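Local coordinates for protein vascular endothelial cadherin (Gallus gallus, PDB 3PPE) that mediates calcium-dependent, homophilic adhesion between endothelial cells, here as its two outermost extracellular cadherin domains, EC1 and EC2, at residues F104-E115 and S192-D203. Sequence-based numbering, arbitrary orientation.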
# COMPACT_ATOMS: atom_id res chain seq x y z
N PHE A 104 12.74 -12.78 29.14
CA PHE A 104 12.65 -12.48 30.57
C PHE A 104 13.44 -11.25 30.95
O PHE A 104 14.37 -10.88 30.25
CB PHE A 104 13.04 -13.70 31.38
CG PHE A 104 11.91 -14.69 31.46
CD1 PHE A 104 11.86 -15.77 30.59
CD2 PHE A 104 10.87 -14.50 32.38
CE1 PHE A 104 10.80 -16.72 30.66
CE2 PHE A 104 9.80 -15.42 32.44
CZ PHE A 104 9.79 -16.53 31.57
N VAL A 105 13.07 -10.61 32.06
CA VAL A 105 13.77 -9.39 32.48
C VAL A 105 15.02 -9.68 33.33
O VAL A 105 15.82 -8.78 33.54
CB VAL A 105 12.85 -8.36 33.18
CG1 VAL A 105 11.72 -7.90 32.26
CG2 VAL A 105 12.28 -8.91 34.50
N GLN A 106 15.20 -10.92 33.78
CA GLN A 106 16.35 -11.36 34.59
C GLN A 106 16.60 -12.79 34.17
O GLN A 106 15.66 -13.52 33.86
CB GLN A 106 16.05 -11.42 36.12
CG GLN A 106 15.57 -10.13 36.73
CD GLN A 106 15.07 -10.24 38.13
OE1 GLN A 106 15.44 -11.17 38.91
NE2 GLN A 106 14.25 -9.29 38.50
N LYS A 107 17.87 -13.19 34.20
CA LYS A 107 18.26 -14.58 34.02
C LYS A 107 17.74 -15.52 35.13
O LYS A 107 17.31 -16.64 34.85
CB LYS A 107 19.79 -14.64 34.03
CG LYS A 107 20.34 -16.00 33.59
CD LYS A 107 20.16 -16.23 32.07
CE LYS A 107 21.17 -17.28 31.60
NZ LYS A 107 20.80 -17.86 30.27
N ILE A 108 17.87 -15.07 36.39
CA ILE A 108 17.45 -15.77 37.57
C ILE A 108 16.54 -14.87 38.44
O ILE A 108 16.88 -13.72 38.79
CB ILE A 108 18.68 -16.28 38.39
CG1 ILE A 108 19.60 -17.18 37.52
CG2 ILE A 108 18.22 -16.99 39.67
CD1 ILE A 108 20.85 -17.67 38.28
N PHE A 109 15.34 -15.38 38.72
CA PHE A 109 14.44 -14.83 39.73
C PHE A 109 14.53 -15.62 41.04
O PHE A 109 14.83 -16.81 41.05
CB PHE A 109 12.99 -14.84 39.23
CG PHE A 109 12.77 -14.11 37.92
CD1 PHE A 109 13.01 -14.75 36.69
CD2 PHE A 109 12.27 -12.82 37.92
CE1 PHE A 109 12.78 -14.06 35.46
CE2 PHE A 109 12.00 -12.16 36.75
CZ PHE A 109 12.27 -12.76 35.51
N ASN A 110 14.25 -14.96 42.15
CA ASN A 110 14.31 -15.60 43.45
C ASN A 110 12.99 -15.38 44.16
O ASN A 110 12.42 -14.28 44.10
CB ASN A 110 15.46 -15.01 44.29
CG ASN A 110 16.80 -15.32 43.73
OD1 ASN A 110 17.35 -16.39 43.96
ND2 ASN A 110 17.34 -14.41 42.93
N GLY A 111 12.50 -16.42 44.84
CA GLY A 111 11.41 -16.23 45.77
C GLY A 111 11.46 -17.19 46.91
O GLY A 111 12.32 -18.05 47.00
N SER A 112 10.49 -17.05 47.80
CA SER A 112 10.40 -17.96 48.92
C SER A 112 8.95 -18.11 49.33
O SER A 112 8.09 -17.27 49.04
CB SER A 112 11.27 -17.46 50.12
OG SER A 112 10.60 -16.41 50.80
N VAL A 113 8.67 -19.22 49.99
CA VAL A 113 7.33 -19.48 50.47
C VAL A 113 7.49 -20.36 51.72
O VAL A 113 8.44 -21.15 51.78
CB VAL A 113 6.45 -20.10 49.35
CG1 VAL A 113 6.92 -21.52 49.00
CG2 VAL A 113 4.93 -20.06 49.73
N PRO A 114 6.65 -20.17 52.76
CA PRO A 114 6.70 -21.09 53.90
C PRO A 114 6.32 -22.48 53.50
O PRO A 114 5.42 -22.65 52.65
CB PRO A 114 5.64 -20.53 54.86
CG PRO A 114 5.62 -19.03 54.50
CD PRO A 114 5.73 -19.04 53.01
N GLU A 115 6.99 -23.48 54.10
CA GLU A 115 6.68 -24.87 53.86
C GLU A 115 5.25 -25.14 54.24
O GLU A 115 4.68 -24.43 55.06
CB GLU A 115 7.61 -25.80 54.68
CG GLU A 115 7.52 -25.58 56.20
CD GLU A 115 8.16 -26.74 56.97
OE1 GLU A 115 8.29 -26.63 58.23
OE2 GLU A 115 8.51 -27.75 56.31
N SER A 192 15.90 -15.50 24.41
CA SER A 192 16.11 -15.44 25.85
C SER A 192 14.83 -15.78 26.60
O SER A 192 14.54 -15.20 27.65
CB SER A 192 16.61 -14.05 26.26
OG SER A 192 18.02 -14.03 26.36
N SER A 193 14.06 -16.72 26.06
CA SER A 193 12.65 -16.86 26.42
C SER A 193 12.47 -17.88 27.55
O SER A 193 11.36 -18.30 27.84
CB SER A 193 11.82 -17.27 25.21
OG SER A 193 11.62 -16.18 24.33
N THR A 194 13.58 -18.27 28.17
CA THR A 194 13.54 -19.06 29.39
C THR A 194 14.26 -18.36 30.53
O THR A 194 15.11 -17.49 30.30
CB THR A 194 14.16 -20.46 29.18
OG1 THR A 194 15.55 -20.32 28.87
CG2 THR A 194 13.46 -21.19 28.05
N ALA A 195 13.93 -18.73 31.76
CA ALA A 195 14.68 -18.29 32.93
C ALA A 195 14.57 -19.30 34.07
O ALA A 195 13.82 -20.27 33.98
CB ALA A 195 14.19 -16.92 33.38
N THR A 196 15.33 -19.07 35.13
CA THR A 196 15.30 -19.93 36.31
C THR A 196 14.70 -19.17 37.46
O THR A 196 14.97 -17.97 37.65
CB THR A 196 16.75 -20.37 36.70
OG1 THR A 196 17.37 -21.00 35.57
CG2 THR A 196 16.81 -21.35 37.86
N VAL A 197 13.90 -19.89 38.24
CA VAL A 197 13.37 -19.38 39.49
C VAL A 197 13.88 -20.28 40.61
O VAL A 197 13.60 -21.46 40.62
CB VAL A 197 11.83 -19.36 39.55
CG1 VAL A 197 11.37 -18.46 40.68
CG2 VAL A 197 11.24 -18.87 38.22
N ILE A 198 14.61 -19.67 41.53
CA ILE A 198 15.02 -20.36 42.74
C ILE A 198 14.01 -20.00 43.81
O ILE A 198 13.82 -18.83 44.16
CB ILE A 198 16.44 -19.95 43.15
CG1 ILE A 198 17.42 -20.40 42.05
CG2 ILE A 198 16.83 -20.62 44.48
CD1 ILE A 198 18.71 -19.57 42.08
N ILE A 199 13.32 -21.03 44.30
CA ILE A 199 12.27 -20.85 45.30
C ILE A 199 12.71 -21.57 46.58
O ILE A 199 12.83 -22.81 46.61
CB ILE A 199 10.96 -21.42 44.81
CG1 ILE A 199 10.45 -20.61 43.61
CG2 ILE A 199 9.90 -21.42 45.98
CD1 ILE A 199 9.48 -21.33 42.76
N ARG A 200 12.97 -20.81 47.62
CA ARG A 200 13.35 -21.37 48.91
C ARG A 200 12.11 -21.64 49.74
O ARG A 200 11.21 -20.81 49.80
CB ARG A 200 14.26 -20.38 49.66
CG ARG A 200 15.63 -20.27 49.08
CD ARG A 200 16.37 -19.06 49.62
NE ARG A 200 15.83 -18.59 50.90
CZ ARG A 200 15.20 -17.43 51.08
NH1 ARG A 200 15.03 -16.61 50.06
NH2 ARG A 200 14.74 -17.11 52.27
N LEU A 201 12.08 -22.79 50.41
CA LEU A 201 11.03 -23.10 51.38
C LEU A 201 11.52 -22.66 52.75
O LEU A 201 12.62 -23.05 53.18
CB LEU A 201 10.72 -24.60 51.37
CG LEU A 201 9.73 -25.13 50.33
CD1 LEU A 201 8.30 -24.85 50.77
CD2 LEU A 201 9.92 -24.51 48.97
N THR A 202 10.71 -21.85 53.42
CA THR A 202 11.07 -21.28 54.72
C THR A 202 10.35 -21.99 55.88
O THR A 202 9.34 -22.65 55.69
CB THR A 202 10.86 -19.75 54.76
OG1 THR A 202 9.52 -19.44 54.40
CG2 THR A 202 11.82 -19.07 53.77
N ASP A 203 10.89 -21.86 57.07
CA ASP A 203 10.55 -22.82 58.12
C ASP A 203 9.49 -22.27 59.04
O ASP A 203 8.31 -22.67 58.87
CB ASP A 203 11.80 -23.32 58.90
CG ASP A 203 11.53 -24.62 59.65
OD1 ASP A 203 10.55 -24.69 60.44
OD2 ASP A 203 12.29 -25.60 59.45
OXT ASP A 203 9.81 -21.44 59.93
O HOH W 1 18.50 -18.90 33.94
O HOH W 2 17.90 -16.95 29.66
O HOH W 3 15.72 -17.63 46.54
O HOH W 4 8.89 -17.30 52.79
O HOH W 5 12.54 -14.88 52.53
O HOH W 6 5.29 -22.93 57.37
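With CG beside the backbone N and anti to the carbonyl carbon (chi1 -79°), Phe104 lays one ring face against Ala195, whose CB stands 4.0 Å from the ring centroid in a CH-pi contact; the same kind of torsion in Phe109 (chi1 -56°) turns a ring edge to that methyl, Phe109 CE1 to Ala195 CB 3.8 Å. Alanine suits this spot because two aromatic rings share its small side chain. In the Greek-key beta-sandwich of EC2, strand 108-114 runs parallel to 194-202, which in turn pairs antiparallel with 175-184. Phe109, Val113, Val197, Ile199 and Leu201 turn inward, apolar because they line the core with Val126 and Ile161. Replacing Phe104 by an alanine would probably leave the Ala195 methyl without its CH-pi face and open a gap toward Val126 and Val180. The outer, more exposed face tolerates both kinds: Ile108 CG2 meets Ile198 CD1 at 3.6 Å, while Ser112 CB lies over the Arg200 guanidinium. Lys107, Phe109, Gly111, Val113 and Glu115 hydrogen-bond through their backbones to Thr196, Ile198, Arg200 and Thr202, the parallel-sheet pattern. Glu115 OE2 accepts a hydrogen bond from the backbone N of Arg170, and a water bridges Ser112 OG and Thr202 OG1, 2.8 Å from each.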